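PDB 5UOF: alpha,alpha-trehalose-phosphate synthase (UDP-forming) from Burkholderia multivorans, which belongs to glycosyltransferase family 20 and has the GT-B architecture, two Rossmann-like domains joined by a linker region. Local coordinates for residues P234-A246 with G373-Q385. Residues are numbered along the deposited sequence; the frame is centred on the assembly and turned at random. Where two conformers were deposited one is given.
With NA (sodium ion), chain C.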
ATOM      1  N   PRO A 234      -9.710  16.613  12.032  1.00 12.43           N
ATOM      2  CA  PRO A 234      -9.546  15.434  12.904  1.00 12.32           C
ATOM      3  C   PRO A 234     -10.629  15.375  13.978  1.00 15.07           C
ATOM      4  O   PRO A 234     -10.873  16.350  14.685  1.00 18.42           O
ATOM      5  CB  PRO A 234      -8.153  15.637  13.516  1.00 15.75           C
ATOM      6  CG  PRO A 234      -7.810  17.086  13.292  1.00 16.77           C
ATOM      7  CD  PRO A 234      -8.503  17.454  12.001  1.00 14.56           C
ATOM      8  N   ILE A 235     -11.280  14.220  14.093  1.00 11.77           N
ATOM      9  CA  ILE A 235     -12.384  14.049  15.037  1.00 12.26           C
ATOM     10  C   ILE A 235     -11.825  13.848  16.440  1.00 16.16           C
ATOM     11  O   ILE A 235     -10.986  12.965  16.667  1.00 13.63           O
ATOM     12  CB  ILE A 235     -13.272  12.861  14.632  1.00 15.82           C
ATOM     13  CG1 ILE A 235     -13.974  13.140  13.304  1.00 17.01           C
ATOM     14  CG2 ILE A 235     -14.309  12.567  15.724  1.00 19.45           C
ATOM     15  CD1 ILE A 235     -14.992  12.062  12.908  1.00 15.75           C
ATOM     16  N   GLY A 236     -12.318  14.638  17.394  1.00 15.82           N
ATOM     17  CA  GLY A 236     -11.909  14.523  18.771  1.00 13.67           C
ATOM     18  C   GLY A 236     -13.003  13.973  19.663  1.00 15.87           C
ATOM     19  O   GLY A 236     -13.979  13.361  19.203  1.00 16.46           O
ATOM     20  N   VAL A 237     -12.840  14.197  20.966  1.00 15.30           N
ATOM     21  CA  VAL A 237     -13.774  13.715  21.977  1.00 12.02           C
ATOM     22  C   VAL A 237     -14.088  14.873  22.913  1.00 12.82           C
ATOM     23  O   VAL A 237     -13.663  16.008  22.670  1.00 15.23           O
ATOM     24  CB  VAL A 237     -13.199  12.520  22.758  1.00 15.86           C
ATOM     25  CG1 VAL A 237     -12.878  11.370  21.810  1.00 15.26           C
ATOM     26  CG2 VAL A 237     -11.951  12.946  23.537  1.00 11.32           C
ATOM     27  N   TYR A 238     -14.847  14.613  23.977  1.00 13.32           N
ATOM     28  CA  TYR A 238     -15.017  15.599  25.044  1.00 14.23           C
ATOM     29  C   TYR A 238     -14.263  15.088  26.262  1.00 14.36           C
ATOM     30  O   TYR A 238     -14.816  14.333  27.073  1.00 13.78           O
ATOM     31  CB  TYR A 238     -16.495  15.839  25.369  1.00 17.01           C
ATOM     32  CG  TYR A 238     -17.238  16.593  24.283  1.00 16.94           C
ATOM     33  CD1 TYR A 238     -16.901  17.902  23.966  1.00 23.01           C
ATOM     34  CD2 TYR A 238     -18.297  16.007  23.604  1.00 20.38           C
ATOM     35  CE1 TYR A 238     -17.588  18.609  22.983  1.00 25.01           C
ATOM     36  CE2 TYR A 238     -18.985  16.701  22.622  1.00 20.98           C
ATOM     37  CZ  TYR A 238     -18.628  18.003  22.316  1.00 25.93           C
ATOM     38  OH  TYR A 238     -19.316  18.712  21.345  1.00 28.62           O
ATOM     39  N   PRO A 239     -12.988  15.454  26.423  1.00 17.18           N
ATOM     40  CA  PRO A 239     -12.156  14.751  27.409  1.00 18.24           C
ATOM     41  C   PRO A 239     -12.599  14.963  28.843  1.00 14.54           C
ATOM     42  O   PRO A 239     -12.508  14.023  29.643  1.00 15.80           O
ATOM     43  CB  PRO A 239     -10.746  15.310  27.148  1.00 20.19           C
ATOM     44  CG  PRO A 239     -10.968  16.606  26.440  1.00 18.55           C
ATOM     45  CD  PRO A 239     -12.228  16.444  25.645  1.00 19.02           C
ATOM     46  N   ASP A 240     -13.085  16.160  29.194  1.00 16.31           N
ATOM     47  CA  ASP A 240     -13.538  16.382  30.565  1.00 21.41           C
ATOM     48  C   ASP A 240     -14.779  15.548  30.871  1.00 17.09           C
ATOM     49  O   ASP A 240     -14.925  15.024  31.982  1.00 17.99           O
ATOM     50  CB  ASP A 240     -13.803  17.870  30.801  1.00 26.24           C
ATOM     51  CG  ASP A 240     -12.551  18.731  30.619  1.00 36.10           C
ATOM     52  OD1 ASP A 240     -11.425  18.188  30.653  1.00 29.30           O
ATOM     53  OD2 ASP A 240     -12.697  19.962  30.454  1.00 43.27           O
ATOM     54  N   ALA A 241     -15.663  15.382  29.885  1.00 15.51           N
ATOM     55  CA  ALA A 241     -16.851  14.558  30.080  1.00 18.59           C
ATOM     56  C   ALA A 241     -16.488  13.089  30.253  1.00 18.58           C
ATOM     57  O   ALA A 241     -17.094  12.390  31.074  1.00 17.75           O
ATOM     58  CB  ALA A 241     -17.814  14.739  28.905  1.00 17.81           C
ATOM     59  N   ILE A 242     -15.505  12.601  29.486  1.00 14.49           N
ATOM     60  CA  ILE A 242     -15.053  11.223  29.640  1.00 13.25           C
ATOM     61  C   ILE A 242     -14.461  11.005  31.026  1.00 13.96           C
ATOM     62  O   ILE A 242     -14.747  10.000  31.689  1.00 14.27           O
ATOM     63  CB  ILE A 242     -14.058  10.874  28.516  1.00 12.38           C
ATOM     64  CG1 ILE A 242     -14.821  10.767  27.187  1.00 16.98           C
ATOM     65  CG2 ILE A 242     -13.303   9.591  28.835  1.00 14.08           C
ATOM     66  CD1 ILE A 242     -13.941  10.706  25.953  1.00 15.78           C
ATOM     67  N   ALA A 243     -13.629  11.939  31.491  1.00 15.58           N
ATOM     68  CA  ALA A 243     -12.998  11.762  32.796  1.00 20.21           C
ATOM     69  C   ALA A 243     -14.043  11.709  33.900  1.00 14.45           C
ATOM     70  O   ALA A 243     -13.954  10.882  34.818  1.00 14.49           O
ATOM     71  CB  ALA A 243     -11.998  12.887  33.059  1.00 17.71           C
ATOM     72  N   GLN A 244     -15.045  12.582  33.822  1.00 15.23           N
ATOM     73  CA  GLN A 244     -16.112  12.587  34.819  0.51 19.16           C
ATOM     74  C   GLN A 244     -16.884  11.276  34.796  1.00 19.91           C
ATOM     75  O   GLN A 244     -17.213  10.715  35.852  1.00 20.14           O
ATOM     76  CB  GLN A 244     -17.053  13.770  34.570  0.51 22.18           C
ATOM     77  CG  GLN A 244     -18.259  13.811  35.492  0.51 18.11           C
ATOM     78  CD  GLN A 244     -19.269  14.895  35.112  0.51 23.54           C
ATOM     79  OE1 GLN A 244     -19.575  15.093  33.935  0.51 26.94           O
ATOM     80  NE2 GLN A 244     -19.785  15.598  36.111  0.51 22.99           N
ATOM     81  N   ALA A 245     -17.176  10.763  33.591  1.00 16.95           N
ATOM     82  CA  ALA A 245     -17.889   9.496  33.473  1.00 16.98           C
ATOM     83  C   ALA A 245     -17.075   8.353  34.057  1.00 19.60           C
ATOM     84  O   ALA A 245     -17.616   7.493  34.761  1.00 19.73           O
ATOM     85  CB  ALA A 245     -18.226   9.210  32.010  1.00 19.09           C
ATOM     86  N   ALA A 246     -15.773   8.322  33.762  1.00 14.08           N
ATOM     87  CA  ALA A 246     -14.922   7.264  34.292  1.00 13.79           C
ATOM     88  C   ALA A 246     -14.981   7.247  35.815  1.00 17.80           C
ATOM     89  O   ALA A 246     -15.175   6.190  36.427  1.00 18.37           O
ATOM     90  CB  ALA A 246     -13.490   7.451  33.791  1.00 13.47           C
ATOM     91  N   GLY A 373      -8.005   5.464  10.506  1.00 11.60           N
ATOM     92  CA  GLY A 373      -8.236   6.853  10.139  1.00 11.54           C
ATOM     93  C   GLY A 373      -7.983   7.818  11.283  1.00  9.55           C
ATOM     94  O   GLY A 373      -7.541   8.953  11.063  1.00 10.95           O
ATOM     95  N   MET A 374      -8.291   7.401  12.509  1.00  9.00           N
ATOM     96  CA  MET A 374      -8.101   8.272  13.663  1.00 10.53           C
ATOM     97  C   MET A 374      -7.785   7.428  14.888  1.00 12.19           C
ATOM     98  O   MET A 374      -6.647   7.432  15.362  1.00 12.77           O
ATOM     99  CB  MET A 374      -9.348   9.156  13.877  1.00 12.24           C
ATOM    100  CG  MET A 374      -9.277  10.081  15.104  1.00 15.27           C
ATOM    101  SD  MET A 374      -7.796  11.122  15.116  1.00 13.02           S
ATOM    102  CE  MET A 374      -7.936  11.991  13.546  1.00 12.55           C
ATOM    103  N   ASN A 375      -8.788   6.676  15.357  1.00 12.90           N
ATOM    104  CA  ASN A 375      -8.810   5.823  16.545  1.00  8.63           C
ATOM    105  C   ASN A 375      -9.229   6.633  17.763  1.00 12.12           C
ATOM    106  O   ASN A 375      -8.406   7.284  18.419  1.00 11.68           O
ATOM    107  CB  ASN A 375      -7.485   5.108  16.822  1.00 11.96           C
ATOM    108  CG  ASN A 375      -7.670   3.965  17.785  1.00 12.79           C
ATOM    109  OD1 ASN A 375      -7.954   4.189  18.958  1.00 16.02           O
ATOM    110  ND2 ASN A 375      -7.572   2.737  17.290  1.00 12.42           N
ATOM    111  N   LEU A 376     -10.524   6.582  18.077  1.00 10.85           N
ATOM    112  CA  LEU A 376     -11.034   7.309  19.230  1.00 12.14           C
ATOM    113  C   LEU A 376     -10.748   6.599  20.547  1.00 13.69           C
ATOM    114  O   LEU A 376     -10.719   7.256  21.594  1.00 13.36           O
ATOM    115  CB  LEU A 376     -12.539   7.554  19.065  1.00 13.58           C
ATOM    116  CG  LEU A 376     -12.894   8.416  17.840  1.00 14.36           C
ATOM    117  CD1 LEU A 376     -14.399   8.470  17.633  1.00 20.94           C
ATOM    118  CD2 LEU A 376     -12.320   9.827  17.965  1.00 17.23           C
ATOM    119  N   VAL A 377     -10.514   5.285  20.528  1.00 11.45           N
ATOM    120  CA  VAL A 377     -10.110   4.611  21.762  1.00 10.80           C
ATOM    121  C   VAL A 377      -8.834   5.234  22.320  1.00 12.32           C
ATOM    122  O   VAL A 377      -8.712   5.426  23.531  1.00 12.16           O
ATOM    123  CB  VAL A 377      -9.963   3.092  21.534  1.00 14.78           C
ATOM    124  CG1 VAL A 377      -9.138   2.447  22.641  1.00 13.67           C
ATOM    125  CG2 VAL A 377     -11.345   2.445  21.454  1.00 20.63           C
ATOM    126  N   ALA A 378      -7.875   5.589  21.451  1.00  8.93           N
ATOM    127  CA  ALA A 378      -6.658   6.235  21.949  1.00 10.85           C
ATOM    128  C   ALA A 378      -6.977   7.536  22.686  1.00 12.00           C
ATOM    129  O   ALA A 378      -6.420   7.807  23.754  1.00 10.91           O
ATOM    130  CB  ALA A 378      -5.683   6.491  20.797  1.00 11.28           C
ATOM    131  N   LYS A 379      -7.898   8.341  22.144  1.00  8.95           N
ATOM    132  CA  LYS A 379      -8.231   9.609  22.782  1.00  7.95           C
ATOM    133  C   LYS A 379      -9.035   9.380  24.056  1.00 12.89           C
ATOM    134  O   LYS A 379      -8.808  10.056  25.073  1.00 12.62           O
ATOM    135  CB  LYS A 379      -8.998  10.500  21.792  1.00 11.40           C
ATOM    136  CG  LYS A 379      -8.180  10.808  20.517  1.00 12.73           C
ATOM    137  CD  LYS A 379      -8.811  11.895  19.668  1.00 11.71           C
ATOM    138  CE  LYS A 379      -7.851  12.338  18.533  1.00 12.83           C
ATOM    139  NZ  LYS A 379      -8.417  13.453  17.694  1.00 12.29           N
ATOM    140  N   GLU A 380      -9.975   8.430  24.013  1.00 10.79           N
ATOM    141  CA  GLU A 380     -10.751   8.064  25.197  1.00 12.78           C
ATOM    142  C   GLU A 380      -9.853   7.533  26.304  1.00 12.56           C
ATOM    143  O   GLU A 380     -10.096   7.803  27.491  1.00 12.10           O
ATOM    144  CB  GLU A 380     -11.794   7.009  24.841  1.00 10.84           C
ATOM    145  CG  GLU A 380     -12.885   7.529  23.924  1.00 10.52           C
ATOM    146  CD  GLU A 380     -13.633   6.421  23.198  1.00 19.59           C
ATOM    147  OE1 GLU A 380     -13.355   5.235  23.453  1.00 17.42           O
ATOM    148  OE2 GLU A 380     -14.513   6.744  22.376  1.00 19.36           O
ATOM    149  N   TYR A 381      -8.821   6.766  25.935  1.00 11.99           N
ATOM    150  CA  TYR A 381      -7.901   6.249  26.940  1.00 11.01           C
ATOM    151  C   TYR A 381      -7.241   7.392  27.709  1.00 11.14           C
ATOM    152  O   TYR A 381      -7.248   7.413  28.946  1.00 10.18           O
ATOM    153  CB  TYR A 381      -6.839   5.344  26.291  1.00  7.87           C
ATOM    154  CG  TYR A 381      -5.971   4.777  27.379  1.00 11.14           C
ATOM    155  CD1 TYR A 381      -6.394   3.680  28.112  1.00 13.57           C
ATOM    156  CD2 TYR A 381      -4.779   5.405  27.739  1.00 12.75           C
ATOM    157  CE1 TYR A 381      -5.637   3.194  29.163  1.00 13.97           C
ATOM    158  CE2 TYR A 381      -3.999   4.913  28.780  1.00  9.80           C
ATOM    159  CZ  TYR A 381      -4.446   3.809  29.496  1.00 10.91           C
ATOM    160  OH  TYR A 381      -3.706   3.332  30.553  1.00 12.47           O
ATOM    161  N   VAL A 382      -6.674   8.361  26.989  1.00 10.49           N
ATOM    162  CA  VAL A 382      -6.022   9.494  27.648  1.00 10.34           C
ATOM    163  C   VAL A 382      -7.028  10.254  28.501  1.00 11.57           C
ATOM    164  O   VAL A 382      -6.774  10.576  29.670  1.00 11.98           O
ATOM    165  CB  VAL A 382      -5.370  10.413  26.599  1.00 12.67           C
ATOM    166  CG1 VAL A 382      -4.858  11.709  27.236  1.00 12.99           C
ATOM    167  CG2 VAL A 382      -4.242   9.681  25.870  1.00 10.80           C
ATOM    168  N   ALA A 383      -8.196  10.552  27.919  1.00 11.53           N
ATOM    169  CA  ALA A 383      -9.178  11.368  28.632  1.00  9.52           C
ATOM    170  C   ALA A 383      -9.633  10.715  29.932  1.00 15.05           C
ATOM    171  O   ALA A 383     -10.058  11.412  30.865  1.00 15.16           O
ATOM    172  CB  ALA A 383     -10.383  11.637  27.724  1.00 13.48           C
ATOM    173  N   SER A 384      -9.565   9.387  30.016  1.00 10.02           N
ATOM    174  CA  SER A 384     -10.037   8.683  31.200  1.00 11.20           C
ATOM    175  C   SER A 384      -9.056   8.744  32.369  1.00 13.21           C
ATOM    176  O   SER A 384      -9.443   8.417  33.495  1.00 11.59           O
ATOM    177  CB  SER A 384     -10.321   7.215  30.847  1.00 11.10           C
ATOM    178  OG  SER A 384     -11.383   7.101  29.914  1.00 13.27           O
ATOM    179  N   GLN A 385      -7.810   9.143  32.146  1.00 12.59           N
ATOM    180  CA  GLN A 385      -6.790   8.945  33.172  1.00  9.98           C
ATOM    181  C   GLN A 385      -6.924   9.925  34.327  1.00 12.35           C
ATOM    182  O   GLN A 385      -7.342  11.076  34.164  1.00 12.55           O
ATOM    183  CB  GLN A 385      -5.390   9.080  32.572  1.00  8.41           C
ATOM    184  CG  GLN A 385      -5.148   8.054  31.472  1.00 10.10           C
ATOM    185  CD  GLN A 385      -5.401   6.638  31.965  1.00 14.09           C
ATOM    186  OE1 GLN A 385      -4.815   6.197  32.966  1.00 12.16           O
ATOM    187  NE2 GLN A 385      -6.304   5.930  31.293  1.00  9.32           N
TER
HETATM  188 NA    NA C 501      -4.768   4.809  34.830  1.00 14.93          NA
HETATM  189  O   HOH W   1      -5.148   6.808  36.175  1.00 14.35           O
HETATM  190  O   HOH W   2      -2.492   4.807  35.946  1.00 21.41           O
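K379 runs from helix 376-384 to the loop that leads into helix 239-246. Its CB lies 4.0 Å from V237 CG1, and CD and CE run alongside I235 O, CD grazing G236 CA. The chain is extended beyond CG, which carries NZ to I235 O for a 2.8 Å hydrogen bond, the ammonium standing above the carbonyl plane. The carboxylate of E404 also forms a salt bridge with NZ, which probably offsets the charge of this buried lysine. M374 lies along the same carbonyl, CG 3.7 Å from I235 O, and bends at chi2 and chi3 to put CE against P234 CB. In this GT-B fold the contact fastens the stretch that leaves strand 226-232 of one Rossmann-like domain onto a helix following strand 364-367 of the other. Farther along, the two helices cross at -63° with axes 8.1 Å apart, small residues permitting close approach: A383 CB faces P239 CB at 3.7 Å, and the A383 carbonyl points almost end-on at A243 CB, 3.3 Å from its oxygen. I242 straddles A383, with CG2 near S384 OG and CD1 3.9 Å from E380 CG. Just beyond, Q385 OE1 binds sodium, with the backbone carbonyls of R360 and S362 and two waters.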